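Endolysin (PDB 7M5I) probably hydrolyses the beta-1,4 linkages of host peptidoglycan as a phage lysozyme of glycosyl hydrolase family 24, helping to lyse the bacterium and release new virions. Local coordinates at residues A73-A78 with N86-L91; T95-I100 with N144-E149; T101-Q104 with F108-R111; A150-Y153 with V157-K160. All blocks are in the same frame, centred on the assembly; numbering follows the deposited sequence.

Contact 1. Residues A73-A78 with N86-L91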
loop_
_atom_site.group_PDB
_atom_site.type_symbol
_atom_site.label_atom_id
_atom_site.label_comp_id
_atom_site.label_asym_id
_atom_site.label_seq_id
_atom_site.Cartn_x
_atom_site.Cartn_y
_atom_site.Cartn_z
ATOM N N ALA A 73 -0.212 -11.360 2.288
ATOM C CA ALA A 73 0.537 -12.605 2.578
ATOM C C ALA A 73 1.936 -12.218 3.072
ATOM O O ALA A 73 2.410 -12.777 4.079
ATOM C CB ALA A 73 0.583 -13.536 1.379
ATOM N N ALA A 74 2.601 -11.317 2.369
ATOM C CA ALA A 74 3.993 -10.943 2.673
ATOM C C ALA A 74 4.058 -10.268 4.050
ATOM O O ALA A 74 5.061 -10.476 4.788
ATOM C CB ALA A 74 4.556 -10.036 1.589
ATOM N N VAL A 75 3.113 -9.405 4.370
ATOM C CA VAL A 75 3.170 -8.720 5.693
ATOM C C VAL A 75 2.960 -9.782 6.801
ATOM O O VAL A 75 3.689 -9.742 7.812
ATOM C CB VAL A 75 2.203 -7.529 5.760
ATOM C CG1 VAL A 75 2.142 -6.931 7.157
ATOM C CG2 VAL A 75 2.632 -6.467 4.763
ATOM N N ASN A 76 2.004 -10.695 6.624
ATOM C CA ASN A 76 1.777 -11.826 7.551
ATOM C C ASN A 76 3.116 -12.521 7.814
ATOM O O ASN A 76 3.435 -12.801 8.979
ATOM C CB ASN A 76 0.688 -12.773 7.035
ATOM C CG ASN A 76 -0.706 -12.334 7.455
ATOM O OD1 ASN A 76 -0.909 -11.978 8.613
ATOM N ND2 ASN A 76 -1.677 -12.363 6.558
ATOM N N LYS A 77 3.875 -12.842 6.771
ATOM C CA LYS A 77 5.130 -13.619 6.904
ATOM C C LYS A 77 6.235 -12.772 7.544
ATOM O O LYS A 77 7.016 -13.338 8.307
ATOM C CB LYS A 77 5.530 -14.165 5.535
ATOM C CG LYS A 77 4.655 -15.312 5.042
ATOM C CD LYS A 77 4.381 -15.274 3.531
ATOM C CE LYS A 77 3.575 -16.438 2.995
ATOM N NZ LYS A 77 4.373 -17.690 3.054
ATOM N N ALA A 78 6.261 -11.459 7.340
ATOM C CA ALA A 78 7.312 -10.558 7.874
ATOM C C ALA A 78 7.087 -10.221 9.362
ATOM O O ALA A 78 8.048 -9.972 10.058
ATOM C CB ALA A 78 7.398 -9.328 7.068
ATOM N N ASN A 86 -5.097 -2.220 13.026
ATOM C CA ASN A 86 -4.715 -0.923 12.403
ATOM C C ASN A 86 -3.224 -0.975 12.085
ATOM O O ASN A 86 -2.816 -0.432 11.056
ATOM C CB ASN A 86 -5.114 0.275 13.262
ATOM C CG ASN A 86 -4.593 0.202 14.668
ATOM O OD1 ASN A 86 -5.140 -0.589 15.447
ATOM N ND2 ASN A 86 -3.598 1.005 15.016
ATOM N N GLU A 87 -2.386 -1.580 12.913
ATOM C CA GLU A 87 -0.956 -1.744 12.574
ATOM C C GLU A 87 -0.829 -2.579 11.297
ATOM O O GLU A 87 -0.074 -2.159 10.360
ATOM C CB GLU A 87 -0.189 -2.408 13.700
ATOM C CG GLU A 87 0.043 -1.508 14.894
ATOM C CD GLU A 87 0.452 -2.262 16.164
ATOM O OE1 GLU A 87 0.528 -3.531 16.106
ATOM O OE2 GLU A 87 0.756 -1.591 17.159
ATOM N N PHE A 88 -1.568 -3.681 11.213
ATOM C CA PHE A 88 -1.551 -4.565 10.015
ATOM C C PHE A 88 -2.035 -3.762 8.799
ATOM O O PHE A 88 -1.337 -3.793 7.729
ATOM C CB PHE A 88 -2.419 -5.799 10.215
ATOM C CG PHE A 88 -2.268 -6.784 9.092
ATOM C CD1 PHE A 88 -1.110 -7.561 8.974
ATOM C CD2 PHE A 88 -3.258 -6.936 8.148
ATOM C CE1 PHE A 88 -0.987 -8.509 7.966
ATOM C CE2 PHE A 88 -3.134 -7.887 7.140
ATOM C CZ PHE A 88 -1.986 -8.650 7.047
ATOM N N ASP A 89 -3.150 -3.060 8.915
ATOM C CA ASP A 89 -3.693 -2.273 7.782
ATOM C C ASP A 89 -2.635 -1.295 7.253
ATOM O O ASP A 89 -2.450 -1.181 5.985
ATOM C CB ASP A 89 -4.972 -1.541 8.134
ATOM C CG ASP A 89 -6.188 -2.403 8.376
ATOM O OD1 ASP A 89 -6.214 -3.587 7.930
ATOM O OD2 ASP A 89 -7.148 -1.852 9.028
ATOM N N ALA A 90 -1.992 -0.561 8.146
ATOM C CA ALA A 90 -0.971 0.430 7.779
ATOM C C ALA A 90 0.213 -0.237 7.093
ATOM O O ALA A 90 0.711 0.267 6.052
ATOM C CB ALA A 90 -0.534 1.238 8.956
ATOM N N LEU A 91 0.717 -1.339 7.647
ATOM C CA LEU A 91 1.883 -2.043 7.058
ATOM C C LEU A 91 1.506 -2.590 5.677
ATOM O O LEU A 91 2.325 -2.460 4.779
ATOM C CB LEU A 91 2.305 -3.186 7.990
ATOM C CG LEU A 91 2.868 -2.714 9.333
ATOM C CD1 LEU A 91 3.012 -3.923 10.259
ATOM C CD2 LEU A 91 4.201 -2.006 9.195
#
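V75 meets F88 and L91 in the tight part of this helix pair. Its CG1 lies anti to the backbone N (chi1 173°), which carries the methyl into the notch between the two side chains: CG1 is 3.6 Å from F88 CE1 and 3.8 Å from L91 CB. The second methyl, V75 CG2, faces the backbone of the other helix instead, 4.0 Å from L91 O. F88 leans over from its own helix, and its CE1-CZ end is what reaches 73-78. The N76 side of the contact is smaller and more polar. There the amide lies across the end of the ring with the two planes 27° apart, and N76 OD1 comes to 3.5 Å from F88 CE1. This is van der Waals contact; the amide is held from elsewhere, its ND2 donating to M7 O in the N-terminal arm, which also touches F88. By contrast, K77 turns to solvent. The axes of the two short segments pass 10.3 Å apart at 122°, so side chains, chiefly the F88 ring, span the gap between backbones. Helix 57-78 packing in this way on helix 85-98, largely buried in segment 86-91, is characteristic of the helical lobe of the phage lysozyme fold.

Contact 2. Residues T95-I100 with N144-E149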
loop_
_atom_site.group_PDB
_atom_site.type_symbol
_atom_site.label_atom_id
_atom_site.label_comp_id
_atom_site.label_asym_id
_atom_site.label_seq_id
_atom_site.Cartn_x
_atom_site.Cartn_y
_atom_site.Cartn_z
ATOM N N THR A 95 3.330 -1.379 2.255
ATOM C CA THR A 95 4.008 -2.437 1.476
ATOM C C THR A 95 3.422 -2.472 0.049
ATOM O O THR A 95 4.188 -2.705 -0.894
ATOM C CB THR A 95 3.856 -3.810 2.161
ATOM O OG1 THR A 95 4.371 -3.679 3.478
ATOM C CG2 THR A 95 4.596 -4.901 1.433
ATOM N N TYR A 96 2.130 -2.243 -0.088
ATOM C CA TYR A 96 1.444 -2.223 -1.392
ATOM C C TYR A 96 2.052 -1.147 -2.302
ATOM O O TYR A 96 2.055 -1.289 -3.551
ATOM C CB TYR A 96 -0.049 -1.990 -1.188
ATOM C CG TYR A 96 -0.815 -2.171 -2.473
ATOM C CD1 TYR A 96 -0.725 -3.389 -3.133
ATOM C CD2 TYR A 96 -1.583 -1.177 -3.040
ATOM C CE1 TYR A 96 -1.403 -3.617 -4.316
ATOM C CE2 TYR A 96 -2.277 -1.381 -4.223
ATOM C CZ TYR A 96 -2.193 -2.608 -4.862
ATOM O OH TYR A 96 -2.751 -2.883 -6.081
ATOM N N ASN A 97 2.593 -0.092 -1.709
ATOM C CA ASN A 97 3.214 1.036 -2.443
ATOM C C ASN A 97 4.702 0.782 -2.633
ATOM O O ASN A 97 5.222 0.965 -3.761
ATOM C CB ASN A 97 2.871 2.333 -1.706
ATOM C CG ASN A 97 3.517 3.561 -2.306
ATOM O OD1 ASN A 97 4.297 4.223 -1.660
ATOM N ND2 ASN A 97 3.281 3.782 -3.596
ATOM N N ILE A 98 5.440 0.370 -1.615
ATOM C CA ILE A 98 6.920 0.291 -1.734
ATOM C C ILE A 98 7.366 -1.080 -2.283
ATOM O O ILE A 98 8.499 -1.160 -2.781
ATOM C CB ILE A 98 7.653 0.655 -0.439
ATOM C CG1 ILE A 98 7.482 -0.424 0.644
ATOM C CG2 ILE A 98 7.247 2.037 0.022
ATOM C CD1 ILE A 98 8.295 -0.192 1.852
ATOM N N GLY A 99 6.510 -2.080 -2.211
ATOM C CA GLY A 99 6.760 -3.457 -2.649
ATOM C C GLY A 99 7.264 -4.350 -1.515
ATOM O O GLY A 99 7.774 -3.840 -0.488
ATOM N N ILE A 100 7.260 -5.629 -1.799
ATOM C CA ILE A 100 7.514 -6.709 -0.810
ATOM C C ILE A 100 8.970 -6.651 -0.362
ATOM O O ILE A 100 9.207 -6.633 0.849
ATOM C CB ILE A 100 7.084 -8.065 -1.392
ATOM C CG1 ILE A 100 5.560 -8.125 -1.556
ATOM C CG2 ILE A 100 7.601 -9.184 -0.492
ATOM C CD1 ILE A 100 5.050 -9.389 -2.193
ATOM N N ASN A 144 2.631 12.765 2.085
ATOM C CA ASN A 144 1.236 12.821 2.607
ATOM C C ASN A 144 0.729 11.416 2.908
ATOM O O ASN A 144 0.094 11.178 3.973
ATOM C CB ASN A 144 0.352 13.609 1.668
ATOM C CG ASN A 144 -0.914 14.083 2.338
ATOM O OD1 ASN A 144 -0.893 14.449 3.532
ATOM N ND2 ASN A 144 -1.951 14.168 1.527
ATOM N N ARG A 145 0.939 10.483 1.974
ATOM C CA ARG A 145 0.496 9.099 2.150
ATOM C C ARG A 145 1.209 8.512 3.357
ATOM O O ARG A 145 0.509 7.867 4.182
ATOM C CB ARG A 145 0.742 8.277 0.894
ATOM C CG ARG A 145 0.341 6.824 1.061
ATOM C CD ARG A 145 0.439 6.054 -0.249
ATOM N NE ARG A 145 0.065 4.674 -0.058
ATOM C CZ ARG A 145 -0.335 3.878 -1.035
ATOM N NH1 ARG A 145 -0.394 4.338 -2.286
ATOM N NH2 ARG A 145 -0.676 2.630 -0.769
ATOM N N ARG A 146 2.513 8.746 3.499
ATOM C CA ARG A 146 3.271 8.173 4.642
ATOM C C ARG A 146 2.722 8.723 5.968
ATOM O O ARG A 146 2.578 7.897 6.942
ATOM C CB ARG A 146 4.760 8.446 4.518
ATOM C CG ARG A 146 5.448 7.723 3.370
ATOM C CD ARG A 146 5.604 6.240 3.462
ATOM N NE ARG A 146 4.539 5.514 2.842
ATOM C CZ ARG A 146 4.499 5.102 1.566
ATOM N NH1 ARG A 146 3.416 4.514 1.115
ATOM N NH2 ARG A 146 5.483 5.383 0.718
ATOM N N ARG A 147 2.456 10.018 6.048
ATOM C CA ARG A 147 1.944 10.555 7.334
ATOM C C ARG A 147 0.551 9.944 7.635
ATOM O O ARG A 147 0.284 9.604 8.837
ATOM C CB ARG A 147 2.037 12.062 7.438
ATOM C CG ARG A 147 1.096 12.779 6.537
ATOM C CD ARG A 147 -0.101 13.322 7.288
ATOM N NE ARG A 147 -0.959 13.929 6.299
ATOM C CZ ARG A 147 -2.181 14.392 6.544
ATOM N NH1 ARG A 147 -2.611 14.390 7.794
ATOM N NH2 ARG A 147 -2.912 14.918 5.590
ATOM N N MET A 148 -0.318 9.765 6.632
ATOM C CA MET A 148 -1.643 9.148 6.878
ATOM C C MET A 148 -1.501 7.655 7.258
ATOM O O MET A 148 -2.259 7.187 8.120
ATOM C CB MET A 148 -2.533 9.364 5.656
ATOM C CG MET A 148 -2.927 10.805 5.505
ATOM S SD MET A 148 -4.150 10.955 4.183
ATOM C CE MET A 148 -4.776 12.618 4.402
ATOM N N GLU A 149 -0.537 6.941 6.698
ATOM C CA GLU A 149 -0.314 5.515 7.069
ATOM C C GLU A 149 0.238 5.469 8.507
ATOM O O GLU A 149 -0.227 4.579 9.267
ATOM C CB GLU A 149 0.601 4.805 6.074
ATOM C CG GLU A 149 -0.075 4.516 4.725
ATOM C CD GLU A 149 0.850 4.189 3.557
ATOM O OE1 GLU A 149 2.084 4.473 3.670
ATOM O OE2 GLU A 149 0.332 3.606 2.564
HETATM O O HOH W 1 0.505 2.125 -4.351
#
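N97 is shared by two arginines of helix 140-155, one bonding to its amide and the other stacking on it. The hydrogen bonds come from R146, which grips N97 OD1 end-on with NH1 and NH2, each 2.9 Å away. N97 OD1 lies in the guanidinium plane; NH2 approaches in the carbonyl plane, whereas NH1 sits 37° above it. Stacking belongs to R145: its extended chain, with CG swung away from the backbone amide (chi1 178°), lays the guanidinium flat against N97, so that N97 CB is 3.6 Å from R145 CZ over the face. Amide and guanidinium planes are 20° apart. A water adds weak bonds to N97 ND2 and R145 NH1. Salt bridges fix both arginines through E149, where R145 NE reaches OE2 at 2.8 Å and R146 uses NE and NH1 on OE1. The carboxylate probably offsets much of the paired positive charge. I98 CG2 makes van der Waals contact, 3.8 Å from R146 NH2. R146 NH2 also bonds to W127 O, and R145 packs on F20 of helix 11-21, making a long, weak ion pair with E21, a predicted active-site proton donor/acceptor. The network thus ties the C-terminal end of helix 85-98 to helix 140-155 beside helix 11-21.

Contact 3. Residues T101-Q104 with F108-R111. With PO4 (phosphate ion), chain D.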
loop_
_atom_site.group_PDB
_atom_site.type_symbol
_atom_site.label_atom_id
_atom_site.label_comp_id
_atom_site.label_asym_id
_atom_site.label_seq_id
_atom_site.Cartn_x
_atom_site.Cartn_y
_atom_site.Cartn_z
ATOM N N THR A 101 9.939 -6.685 -1.291
ATOM C CA THR A 101 11.373 -6.691 -0.932
ATOM C C THR A 101 11.733 -5.485 -0.067
ATOM O O THR A 101 12.474 -5.689 0.936
ATOM C CB THR A 101 12.298 -6.791 -2.147
ATOM O OG1 THR A 101 12.063 -8.092 -2.664
ATOM C CG2 THR A 101 13.745 -6.639 -1.749
ATOM N N ALA A 102 11.199 -4.299 -0.378
ATOM C CA ALA A 102 11.568 -3.070 0.352
ATOM C C ALA A 102 11.060 -3.214 1.795
ATOM O O ALA A 102 11.779 -2.822 2.721
ATOM C CB ALA A 102 10.923 -1.886 -0.328
ATOM N N MET A 103 9.822 -3.680 1.945
ATOM C CA MET A 103 9.223 -3.882 3.299
ATOM C C MET A 103 10.062 -4.913 4.054
ATOM O O MET A 103 10.382 -4.683 5.235
ATOM C CB MET A 103 7.773 -4.341 3.184
ATOM C CG MET A 103 7.131 -4.717 4.520
ATOM S SD MET A 103 7.487 -6.401 5.079
ATOM C CE MET A 103 6.596 -7.364 3.880
ATOM N N GLN A 104 10.405 -6.026 3.415
ATOM C CA GLN A 104 11.084 -7.161 4.118
ATOM C C GLN A 104 12.403 -6.708 4.743
ATOM O O GLN A 104 12.755 -7.182 5.829
ATOM C CB GLN A 104 11.297 -8.339 3.184
ATOM C CG GLN A 104 10.007 -9.069 2.882
ATOM C CD GLN A 104 10.202 -10.077 1.788
ATOM O OE1 GLN A 104 11.189 -10.020 1.047
ATOM N NE2 GLN A 104 9.235 -10.982 1.676
ATOM N N PHE A 108 11.543 -0.111 9.346
ATOM C CA PHE A 108 10.225 -0.031 10.024
ATOM C C PHE A 108 9.814 -1.440 10.484
ATOM O O PHE A 108 9.309 -1.565 11.614
ATOM C CB PHE A 108 9.182 0.752 9.225
ATOM C CG PHE A 108 8.634 0.117 7.978
ATOM C CD1 PHE A 108 7.631 -0.835 8.038
ATOM C CD2 PHE A 108 9.028 0.589 6.716
ATOM C CE1 PHE A 108 7.059 -1.356 6.879
ATOM C CE2 PHE A 108 8.486 0.050 5.569
ATOM C CZ PHE A 108 7.483 -0.904 5.629
ATOM N N ILE A 109 10.020 -2.475 9.692
ATOM C CA ILE A 109 9.496 -3.827 10.052
ATOM C C ILE A 109 10.353 -4.401 11.196
ATOM O O ILE A 109 9.768 -5.088 12.067
ATOM C CB ILE A 109 9.462 -4.765 8.846
ATOM C CG1 ILE A 109 8.464 -5.903 9.088
ATOM C CG2 ILE A 109 10.845 -5.301 8.528
ATOM C CD1 ILE A 109 6.999 -5.465 8.993
ATOM N N LYS A 110 11.654 -4.093 11.205
ATOM C CA LYS A 110 12.573 -4.468 12.311
ATOM C C LYS A 110 12.088 -3.829 13.615
ATOM O O LYS A 110 12.008 -4.512 14.649
ATOM C CB LYS A 110 13.992 -4.083 11.900
ATOM C CG LYS A 110 14.641 -5.066 10.930
ATOM C CD LYS A 110 16.193 -4.930 10.890
ATOM C CE LYS A 110 16.891 -5.400 9.614
ATOM N NZ LYS A 110 16.601 -4.570 8.419
ATOM N N ARG A 111 11.741 -2.546 13.573
ATOM C CA ARG A 111 11.281 -1.801 14.764
ATOM C C ARG A 111 9.923 -2.352 15.201
ATOM O O ARG A 111 9.708 -2.523 16.435
ATOM C CB ARG A 111 11.250 -0.292 14.506
ATOM C CG ARG A 111 12.643 0.290 14.315
ATOM C CD ARG A 111 12.565 1.780 14.081
ATOM N NE ARG A 111 13.874 2.382 14.028
ATOM C CZ ARG A 111 14.114 3.673 13.823
ATOM N NH1 ARG A 111 13.129 4.530 13.695
ATOM N NH2 ARG A 111 15.357 4.100 13.780
HETATM P P PO4 D . 17.288 0.746 14.284
HETATM O O1 PO4 D . 18.216 0.669 15.492
HETATM O O2 PO4 D . 18.010 1.464 13.133
HETATM O O3 PO4 D . 16.048 1.507 14.699
HETATM O O4 PO4 D . 16.885 -0.667 13.841
#
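M103 touches both F108 and I109, each with a different part of its chain. A first torsion of 174° carries M103 CG to the phenylalanine, 4.0 Å from F108 CZ, and the two side chains cross there at about a right angle. Bends at chi2 (-83°) and again at chi3 then bring the thioether to the isoleucine, with M103 SD 4.1 Å from I109 CD1. F108 reaches its place through an unusual first torsion for a helix: its CG stands between the backbone N and the carbonyl carbon (chi1 71°), projecting the ring toward 101-104. I109 divides its branches between side chain and backbone. CG1 and CD1 follow the sulfur, while CG2 presses on the C-terminal end of helix 100-104, 3.4 Å from M103 O and 3.8 Å from Q104 O. M103 O itself is bonded by S106 OG, in the turn joining the two helices. The F108 ring is further enclosed by L91, I98 and W127, and M103 packs on A74 and A78 of helix 57-78. O3 of a phosphate ion, probably from the crystallisation liquor, lies at the guanidinium edge of the extended R111; the approach to NE is implausibly short and the bond from NH2 weak, so the detail is doubtful. This ion sits apart from the interface and says nothing about how the helices are held. The contact between them is mainly apolar, with one methyl set against two carbonyl oxygens, and so depends on shape and on burial of thioether, ring and branched chain.

Contact 4. Residues A150-Y153 with V157-K160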
loop_
_atom_site.group_PDB
_atom_site.type_symbol
_atom_site.label_atom_id
_atom_site.label_comp_id
_atom_site.label_asym_id
_atom_site.label_seq_id
_atom_site.Cartn_x
_atom_site.Cartn_y
_atom_site.Cartn_z
ATOM N N ALA A 150 1.122 6.376 8.905
ATOM C CA ALA A 150 1.596 6.445 10.325
ATOM C C ALA A 150 0.421 6.711 11.280
ATOM O O ALA A 150 0.384 6.118 12.397
ATOM C CB ALA A 150 2.671 7.497 10.456
ATOM N N ASP A 151 -0.533 7.574 10.892
ATOM C CA ASP A 151 -1.734 7.827 11.731
ATOM C C ASP A 151 -2.553 6.534 11.893
ATOM O O ASP A 151 -3.118 6.291 13.015
ATOM C CB ASP A 151 -2.573 8.967 11.161
ATOM C CG ASP A 151 -1.956 10.352 11.281
ATOM O OD1 ASP A 151 -1.095 10.529 12.154
ATOM O OD2 ASP A 151 -2.342 11.252 10.471
ATOM N N ILE A 152 -2.690 5.727 10.843
ATOM C CA ILE A 152 -3.435 4.434 10.975
ATOM C C ILE A 152 -2.644 3.576 11.975
ATOM O O ILE A 152 -3.244 3.046 12.901
ATOM C CB ILE A 152 -3.571 3.713 9.617
ATOM C CG1 ILE A 152 -4.401 4.541 8.625
ATOM C CG2 ILE A 152 -4.154 2.332 9.801
ATOM C CD1 ILE A 152 -4.398 3.994 7.212
ATOM N N TYR A 153 -1.335 3.448 11.757
ATOM C CA TYR A 153 -0.467 2.486 12.478
ATOM C C TYR A 153 -0.531 2.836 13.984
ATOM O O TYR A 153 -0.701 1.915 14.850
ATOM C CB TYR A 153 0.960 2.546 11.934
ATOM C CG TYR A 153 1.916 1.653 12.694
ATOM C CD1 TYR A 153 2.572 2.143 13.811
ATOM C CD2 TYR A 153 2.133 0.339 12.321
ATOM C CE1 TYR A 153 3.421 1.334 14.545
ATOM C CE2 TYR A 153 2.960 -0.491 13.055
ATOM C CZ TYR A 153 3.602 -0.001 14.183
ATOM O OH TYR A 153 4.486 -0.786 14.916
ATOM N N VAL A 157 -6.394 5.990 13.211
ATOM C CA VAL A 157 -7.094 7.139 12.569
ATOM C C VAL A 157 -6.900 6.973 11.062
ATOM O O VAL A 157 -5.754 6.996 10.606
ATOM C CB VAL A 157 -6.530 8.490 13.062
ATOM C CG1 VAL A 157 -6.938 9.673 12.203
ATOM C CG2 VAL A 157 -6.911 8.746 14.497
ATOM N N TYR A 158 -7.991 6.751 10.362
ATOM C CA TYR A 158 -8.007 6.390 8.930
ATOM C C TYR A 158 -8.434 7.618 8.139
ATOM O O TYR A 158 -9.056 8.512 8.694
ATOM C CB TYR A 158 -8.966 5.240 8.668
ATOM C CG TYR A 158 -8.494 3.916 9.196
ATOM C CD1 TYR A 158 -8.585 3.607 10.563
ATOM C CD2 TYR A 158 -8.028 2.941 8.350
ATOM C CE1 TYR A 158 -8.182 2.377 11.042
ATOM C CE2 TYR A 158 -7.582 1.720 8.830
ATOM C CZ TYR A 158 -7.689 1.425 10.166
ATOM O OH TYR A 158 -7.340 0.168 10.596
ATOM N N PRO A 159 -7.993 7.730 6.877
ATOM C CA PRO A 159 -8.212 8.942 6.080
ATOM C C PRO A 159 -9.687 9.218 5.791
ATOM O O PRO A 159 -10.425 8.260 5.677
ATOM C CB PRO A 159 -7.553 8.642 4.737
ATOM C CG PRO A 159 -6.777 7.383 4.891
ATOM C CD PRO A 159 -7.188 6.734 6.190
ATOM N N LYS A 160 -10.075 10.482 5.547
ATOM C CA LYS A 160 -11.434 10.847 4.987
ATOM C C LYS A 160 -11.379 12.056 4.027
ATOM O O LYS A 160 -10.381 12.816 4.169
ATOM C CB LYS A 160 -12.362 11.143 6.165
ATOM C CG LYS A 160 -11.679 11.905 7.299
ATOM C CD LYS A 160 -12.574 12.282 8.467
ATOM C CE LYS A 160 -13.432 11.129 8.939
ATOM N NZ LYS A 160 -13.741 11.240 10.383
#
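D151 and I152 receive the C-terminal tail, which folds back along helix 140-155, the last helix of this phage lysozyme fold, after a short turn. D151 contributes mainly its backbone: V157 N donates to D151 O at 3.3 Å and nearly straight at the hydrogen (171°), although the donor stands 49° above the carbonyl plane. The D151 side chain runs beside V157 at the solvent-exposed margin, with CB 3.8 Å from V157 O. I152 follows and carries the apolar part. Its CG2, trans to the amide nitrogen, is thereby set over one face of the Y158 ring, offset toward the rim, in a CH-pi contact 4.0 Å from the ring centroid and 27° off the normal. The other branch crosses the tail, I152 CG1 passing 3.4 Å from V157 O. Y153, next in line, points to the other side of the helix, where its OH bonds to H112 ND1. The tail is pinned beyond this contact as well: Y158 OH bonds to D89 OD2 of helix 85-98, and P159 packs on A16, F19 and F20 of helix 11-21. At the far end of the isoleucine, I152 CD1 rests 4.0 Å from P159 CD.

Overall arrangement
Contacts 1 and 3 are buried and mainly apolar, and they adjoin, A78 of the one packing on I109 of the other. Contact 2 is partly buried, with ionic and amide chemistry on the side nearer the predicted active-site residue E21. Contact 4 lies at the surface and combines a backbone bond with an isoleucine over a tyrosine. Helix 85-98 serves contacts 1 and 2, where A90 also packs on the backbone of E149, and helix 140-155 serves contacts 2 and 4. Contact 3 is nested in the chain between the two segments of contact 2, and T95 touches M103. N86, in the 86-91 segment of contact 1, bonds to I152 O of contact 4, whereas contacts 3 and 4 do not touch.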